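Local coordinates for clostripain-related protein (Bacteroides thetaiotaomicron, PDB 6N9J), which probably cleaves peptide bonds as a secreted cysteine protease of the C11 (clostripain) family, and is held here with an irreversible peptide inhibitor, at residues R62-K65 / V70-D73; Y347-N352 / Y359-V364. All blocks are in the same frame, centred on the assembly; numbering follows the deposited sequence.

Interaction 1: R62-K65 / V70-D73; sequences RLRK and VVQD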
loop_
_atom_site.group_PDB
_atom_site.type_symbol
_atom_site.label_atom_id
_atom_site.label_comp_id
_atom_site.label_asym_id
_atom_site.label_seq_id
_atom_site.Cartn_x
_atom_site.Cartn_y
_atom_site.Cartn_z
ATOM N N ARG A 62 -16.828 10.939 -9.822
ATOM C CA ARG A 62 -15.736 11.756 -10.304
ATOM C C ARG A 62 -15.887 13.148 -9.703
ATOM O O ARG A 62 -16.992 13.709 -9.686
ATOM C CB ARG A 62 -15.737 11.827 -11.833
ATOM C CG ARG A 62 -14.712 12.796 -12.404
ATOM C CD ARG A 62 -14.811 12.908 -13.918
ATOM N NE ARG A 62 -13.741 13.744 -14.452
ATOM C CZ ARG A 62 -13.829 15.060 -14.614
ATOM N NH1 ARG A 62 -14.950 15.693 -14.291
ATOM N NH2 ARG A 62 -12.797 15.741 -15.098
ATOM N N LEU A 63 -14.781 13.697 -9.216
ATOM C CA LEU A 63 -14.786 15.037 -8.646
ATOM C C LEU A 63 -14.533 16.076 -9.732
ATOM O O LEU A 63 -13.551 15.999 -10.461
ATOM C CB LEU A 63 -13.739 15.149 -7.535
ATOM C CG LEU A 63 -13.926 14.152 -6.386
ATOM C CD1 LEU A 63 -12.879 14.350 -5.294
ATOM C CD2 LEU A 63 -15.324 14.287 -5.815
ATOM N N ARG A 64 -15.431 17.046 -9.841
ATOM C CA ARG A 64 -15.351 18.032 -10.907
ATOM C C ARG A 64 -15.482 19.427 -10.308
ATOM O O ARG A 64 -16.157 19.610 -9.301
ATOM C CB ARG A 64 -16.442 17.767 -11.946
ATOM C CG ARG A 64 -16.233 18.440 -13.284
ATOM C CD ARG A 64 -17.467 19.202 -13.713
ATOM N NE ARG A 64 -18.705 18.567 -13.270
ATOM C CZ ARG A 64 -19.871 19.203 -13.166
ATOM N NH1 ARG A 64 -20.948 18.554 -12.753
ATOM N NH2 ARG A 64 -19.963 20.494 -13.471
ATOM N N LYS A 65 -14.825 20.408 -10.907
ATOM C CA LYS A 65 -14.951 21.781 -10.428
ATOM C C LYS A 65 -15.920 22.608 -11.276
ATOM O O LYS A 65 -15.868 22.595 -12.508
ATOM C CB LYS A 65 -13.583 22.466 -10.389
ATOM C CG LYS A 65 -13.191 22.973 -9.006
ATOM C CD LYS A 65 -11.794 23.592 -9.003
ATOM C CE LYS A 65 -10.737 22.606 -9.498
ATOM N NZ LYS A 65 -9.380 23.239 -9.597
ATOM N N VAL A 70 -16.184 22.022 -5.688
ATOM C CA VAL A 70 -16.039 20.699 -6.288
ATOM C C VAL A 70 -17.366 19.940 -6.209
ATOM O O VAL A 70 -18.026 19.920 -5.170
ATOM C CB VAL A 70 -14.922 19.881 -5.606
ATOM C CG1 VAL A 70 -14.826 18.500 -6.219
ATOM C CG2 VAL A 70 -13.582 20.604 -5.725
ATOM N N VAL A 71 -17.758 19.330 -7.322
ATOM C CA VAL A 71 -19.017 18.605 -7.417
ATOM C C VAL A 71 -18.765 17.120 -7.643
ATOM O O VAL A 71 -17.900 16.752 -8.437
ATOM C CB VAL A 71 -19.880 19.164 -8.562
ATOM C CG1 VAL A 71 -21.095 18.274 -8.823
ATOM C CG2 VAL A 71 -20.299 20.596 -8.245
ATOM N N GLN A 72 -19.507 16.270 -6.936
ATOM C CA GLN A 72 -19.374 14.820 -7.079
ATOM C C GLN A 72 -20.288 14.239 -8.159
ATOM O O GLN A 72 -21.417 13.842 -7.874
ATOM C CB GLN A 72 -19.674 14.133 -5.746
ATOM C CG GLN A 72 -18.808 14.617 -4.591
ATOM C CD GLN A 72 -19.206 14.008 -3.260
ATOM O OE1 GLN A 72 -19.717 12.888 -3.200
ATOM N NE2 GLN A 72 -18.985 14.754 -2.181
ATOM N N ASP A 73 -19.804 14.186 -9.397
ATOM C CA ASP A 73 -20.566 13.555 -10.471
ATOM C C ASP A 73 -20.577 12.040 -10.274
ATOM O O ASP A 73 -19.527 11.413 -10.126
ATOM C CB ASP A 73 -19.995 13.907 -11.847
ATOM C CG ASP A 73 -20.386 15.318 -12.314
ATOM O OD1 ASP A 73 -21.373 15.887 -11.791
ATOM O OD2 ASP A 73 -19.708 15.851 -13.222
#
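Residues 62-65 and 70-73 are the two arms of a beta hairpin, antiparallel strands whose short axes come within 4.4 Å and are twisted to 144° between their directions. Arg62 with Asp73 and Arg64 with Val71 are the hydrogen-bonded pairs, each closed by two backbone bonds, the shortest from Val71 N to Arg64 O at 2.6 Å; Leu63-Gln72 is the non-hydrogen-bonded pair between them, and Lys65-Val70 the one at the turn end. Leu63, Lys65, Val70 and Gln72 share one face. There Leu63 CB meets Val70 CG1 at 3.8 Å, and Leu63 CD2 lies beside Gln72 CG at 3.7 Å, the two side chains running the same way. Leu63 and the beta-branched Val70 suit this face because Ile35 of helix 24-37 packs on both, while Gln72 touches Leu31 and Ile35 of the same helix and its OE1 has a weak hydrogen bond from Lys59. Lys65 gives only its CG to Val70; its ammonium group is bound by the backbone oxygens of Val41 and Met38. Arg62, Arg64, Val71 and Asp73 occupy the other face, where Arg64 and Asp73 form a diagonal salt bridge. Arginine is long enough to pass the directly opposed Val71, and its chain, bent at chi2 and chi3, brings two nitrogens side-on to the two carboxylate oxygens, the planes 28° apart. Arg64 NE reaches Asp73 OD2 at 2.9 Å from above the carboxylate plane. The NH1 of Arg64 lies 2.9 Å from Asp73 OD1 and uses that oxygen's syn lone pair, with OD1 almost in the guanidinium plane.

Interaction 2: Y347-N352 / Y359-V364; sequences YILREN and YYRQFV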
loop_
_atom_site.group_PDB
_atom_site.type_symbol
_atom_site.label_atom_id
_atom_site.label_comp_id
_atom_site.label_asym_id
_atom_site.label_seq_id
_atom_site.Cartn_x
_atom_site.Cartn_y
_atom_site.Cartn_z
ATOM N N TYR A 347 9.225 -11.961 4.588
ATOM C CA TYR A 347 9.007 -13.077 5.486
ATOM C C TYR A 347 10.307 -13.874 5.665
ATOM O O TYR A 347 11.015 -14.166 4.692
ATOM C CB TYR A 347 7.897 -13.973 4.956
ATOM C CG TYR A 347 7.556 -15.111 5.874
ATOM C CD1 TYR A 347 7.023 -14.870 7.136
ATOM C CD2 TYR A 347 7.750 -16.424 5.483
ATOM C CE1 TYR A 347 6.707 -15.904 7.987
ATOM C CE2 TYR A 347 7.435 -17.475 6.332
ATOM C CZ TYR A 347 6.912 -17.207 7.580
ATOM O OH TYR A 347 6.598 -18.246 8.430
ATOM N N ILE A 348 10.627 -14.209 6.909
ATOM C CA ILE A 348 11.778 -15.067 7.185
ATOM C C ILE A 348 11.309 -16.496 7.422
ATOM O O ILE A 348 10.711 -16.785 8.461
ATOM C CB ILE A 348 12.565 -14.570 8.402
ATOM C CG1 ILE A 348 13.188 -13.199 8.110
ATOM C CG2 ILE A 348 13.610 -15.591 8.814
ATOM C CD1 ILE A 348 13.834 -12.547 9.324
ATOM N N LEU A 349 11.553 -17.381 6.457
ATOM C CA LEU A 349 11.134 -18.778 6.579
ATOM C C LEU A 349 11.671 -19.386 7.863
ATOM O O LEU A 349 12.866 -19.331 8.136
ATOM C CB LEU A 349 11.599 -19.599 5.376
ATOM C CG LEU A 349 10.894 -19.268 4.056
ATOM C CD1 LEU A 349 11.669 -19.827 2.871
ATOM C CD2 LEU A 349 9.466 -19.799 4.066
ATOM N N ARG A 350 10.777 -19.953 8.660
ATOM C CA ARG A 350 11.173 -20.516 9.934
ATOM C C ARG A 350 11.108 -22.038 9.921
ATOM O O ARG A 350 11.399 -22.681 10.931
ATOM C CB ARG A 350 10.296 -19.952 11.046
ATOM C CG ARG A 350 10.434 -18.445 11.234
ATOM C CD ARG A 350 9.214 -17.918 11.953
ATOM N NE ARG A 350 9.379 -16.573 12.494
ATOM C CZ ARG A 350 9.244 -15.460 11.782
ATOM N NH1 ARG A 350 8.983 -15.527 10.484
ATOM N NH2 ARG A 350 9.391 -14.279 12.365
ATOM N N GLU A 351 10.729 -22.602 8.775
ATOM C CA GLU A 351 10.696 -24.053 8.579
ATOM C C GLU A 351 9.866 -24.775 9.639
ATOM O O GLU A 351 10.382 -25.626 10.361
ATOM C CB GLU A 351 12.121 -24.619 8.579
ATOM C CG GLU A 351 12.999 -24.148 7.427
ATOM C CD GLU A 351 12.710 -24.877 6.128
ATOM O OE1 GLU A 351 11.834 -25.771 6.116
ATOM O OE2 GLU A 351 13.364 -24.554 5.111
ATOM N N ASN A 352 8.585 -24.439 9.731
ATOM C CA ASN A 352 7.767 -24.946 10.829
ATOM C C ASN A 352 6.551 -25.746 10.378
ATOM O O ASN A 352 5.687 -26.076 11.193
ATOM C CB ASN A 352 7.315 -23.786 11.714
ATOM C CG ASN A 352 6.656 -22.671 10.922
ATOM O OD1 ASN A 352 6.353 -22.829 9.738
ATOM N ND2 ASN A 352 6.427 -21.536 11.574
ATOM N N TYR A 359 1.826 -22.231 1.964
ATOM C CA TYR A 359 1.289 -21.303 0.975
ATOM C C TYR A 359 2.421 -20.479 0.357
ATOM O O TYR A 359 2.488 -20.318 -0.860
ATOM C CB TYR A 359 0.232 -20.385 1.606
ATOM C CG TYR A 359 -0.338 -19.353 0.651
ATOM C CD1 TYR A 359 0.238 -18.095 0.532
ATOM C CD2 TYR A 359 -1.452 -19.642 -0.130
ATOM C CE1 TYR A 359 -0.270 -17.150 -0.353
ATOM C CE2 TYR A 359 -1.972 -18.708 -1.010
ATOM C CZ TYR A 359 -1.379 -17.467 -1.117
ATOM O OH TYR A 359 -1.899 -16.543 -1.986
ATOM N N TYR A 360 3.309 -19.963 1.200
ATOM C CA TYR A 360 4.443 -19.165 0.730
ATOM C C TYR A 360 5.261 -19.894 -0.321
ATOM O O TYR A 360 5.583 -19.337 -1.367
ATOM C CB TYR A 360 5.347 -18.794 1.901
ATOM C CG TYR A 360 6.408 -17.748 1.606
ATOM C CD1 TYR A 360 7.687 -18.117 1.206
ATOM C CD2 TYR A 360 6.144 -16.391 1.774
ATOM C CE1 TYR A 360 8.668 -17.159 0.966
ATOM C CE2 TYR A 360 7.122 -15.436 1.541
ATOM C CZ TYR A 360 8.379 -15.828 1.136
ATOM O OH TYR A 360 9.355 -14.883 0.899
ATOM N N ARG A 361 5.591 -21.148 -0.025
ATOM C CA ARG A 361 6.481 -21.939 -0.862
ATOM C C ARG A 361 5.822 -22.370 -2.160
ATOM O O ARG A 361 6.475 -22.896 -3.055
ATOM C CB ARG A 361 6.959 -23.176 -0.099
ATOM C CG ARG A 361 7.764 -22.851 1.146
ATOM C CD ARG A 361 8.213 -24.115 1.884
ATOM N NE ARG A 361 9.151 -23.793 2.958
ATOM C CZ ARG A 361 10.474 -23.881 2.847
ATOM N NH1 ARG A 361 11.023 -24.294 1.710
ATOM N NH2 ARG A 361 11.251 -23.558 3.872
ATOM N N GLN A 362 4.521 -22.145 -2.262
ATOM C CA GLN A 362 3.763 -22.660 -3.383
ATOM C C GLN A 362 3.210 -21.553 -4.285
ATOM O O GLN A 362 3.139 -21.730 -5.499
ATOM C CB GLN A 362 2.629 -23.540 -2.857
ATOM C CG GLN A 362 1.927 -24.380 -3.904
ATOM C CD GLN A 362 1.037 -25.440 -3.280
ATOM O OE1 GLN A 362 1.171 -25.758 -2.096
ATOM N NE2 GLN A 362 0.122 -25.991 -4.071
ATOM N N PHE A 363 2.838 -20.413 -3.700
ATOM C CA PHE A 363 2.110 -19.389 -4.450
ATOM C C PHE A 363 2.709 -17.986 -4.379
ATOM O O PHE A 363 2.194 -17.055 -5.003
ATOM C CB PHE A 363 0.661 -19.330 -3.967
ATOM C CG PHE A 363 -0.025 -20.660 -3.970
ATOM C CD1 PHE A 363 -0.379 -21.266 -5.163
ATOM C CD2 PHE A 363 -0.315 -21.308 -2.776
ATOM C CE1 PHE A 363 -1.012 -22.497 -5.164
ATOM C CE2 PHE A 363 -0.946 -22.534 -2.770
ATOM C CZ PHE A 363 -1.298 -23.131 -3.961
ATOM N N VAL A 364 3.779 -17.824 -3.609
ATOM C CA VAL A 364 4.518 -16.571 -3.600
ATOM C C VAL A 364 5.704 -16.675 -4.552
ATOM O O VAL A 364 6.676 -17.371 -4.261
ATOM C CB VAL A 364 4.999 -16.213 -2.190
ATOM C CG1 VAL A 364 5.934 -15.010 -2.231
ATOM C CG2 VAL A 364 3.799 -15.938 -1.305
HETATM O O HOH W 1 12.077 -15.551 2.285
#
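Residues 347-352, in the irregular loop from strand 345-346 to helix 355-363, run past that helix's last turns with the backbones well apart: the nearest alpha carbons, Leu349 CA and Tyr360 CA, are 8.9 Å from each other, and side chains alone make the contact, apart from a water bridge. Tyr360, buried, is the centre. Tyr347 CD2 lies over one face of the Tyr360 ring toward the rim, Val364 CG1 over the opposite face, and the two tyrosine rings meet obliquely with planes at 51°. With its CG anti to the backbone N (chi1 -169°), Tyr360 stretches across to the loop, where Leu349 CD2 touches its CD1 at 3.8 Å. A water gives hydrogen bonds to Tyr360 OH and Tyr347 O, and Glu167 also bonds that hydroxyl, so an aromatic residue with a polar end fits the site. Trp116 packs edge-to-face with both tyrosines. Farther out, the extended chain of Arg361 passes Leu349, whose CD1 sits over a guanidinium face, and NH2 of Arg361 meets Glu351 OE2 at 2.6 Å in a salt bridge with a weak, bent hydrogen bond (122°). With alanine in place of Arg361, the Glu351 carboxylate would probably lose its cationic mate, and Leu349 CD1 the flat group it lies against. Because Glu351 is exposed and poorly ordered, its ion pair is likely to be a loose outer tie; the buried tyrosines, with partly exposed Leu349 beside them, are likely to give the steadier hold.

Interaction 1 comes first along the chain and closes long before interaction 2 opens; the two lie on opposite sides of the chain's centre, their centres about 45 Å apart and their nearest atoms about 32 Å apart. Residues 62-65 and 70-73 belong to the large mixed sheet, in a hairpin joined to strand 46-53 and covered by helix 24-37. Residues 347-352 and 359-364, by contrast, lie outside that sheet, in the loop after strand 345-346 and in helix 355-363 near the C-terminus. Each is therefore a local contact between elements close in sequence, one in the hairpin of the large sheet and one near the C-terminus, and the two do not touch.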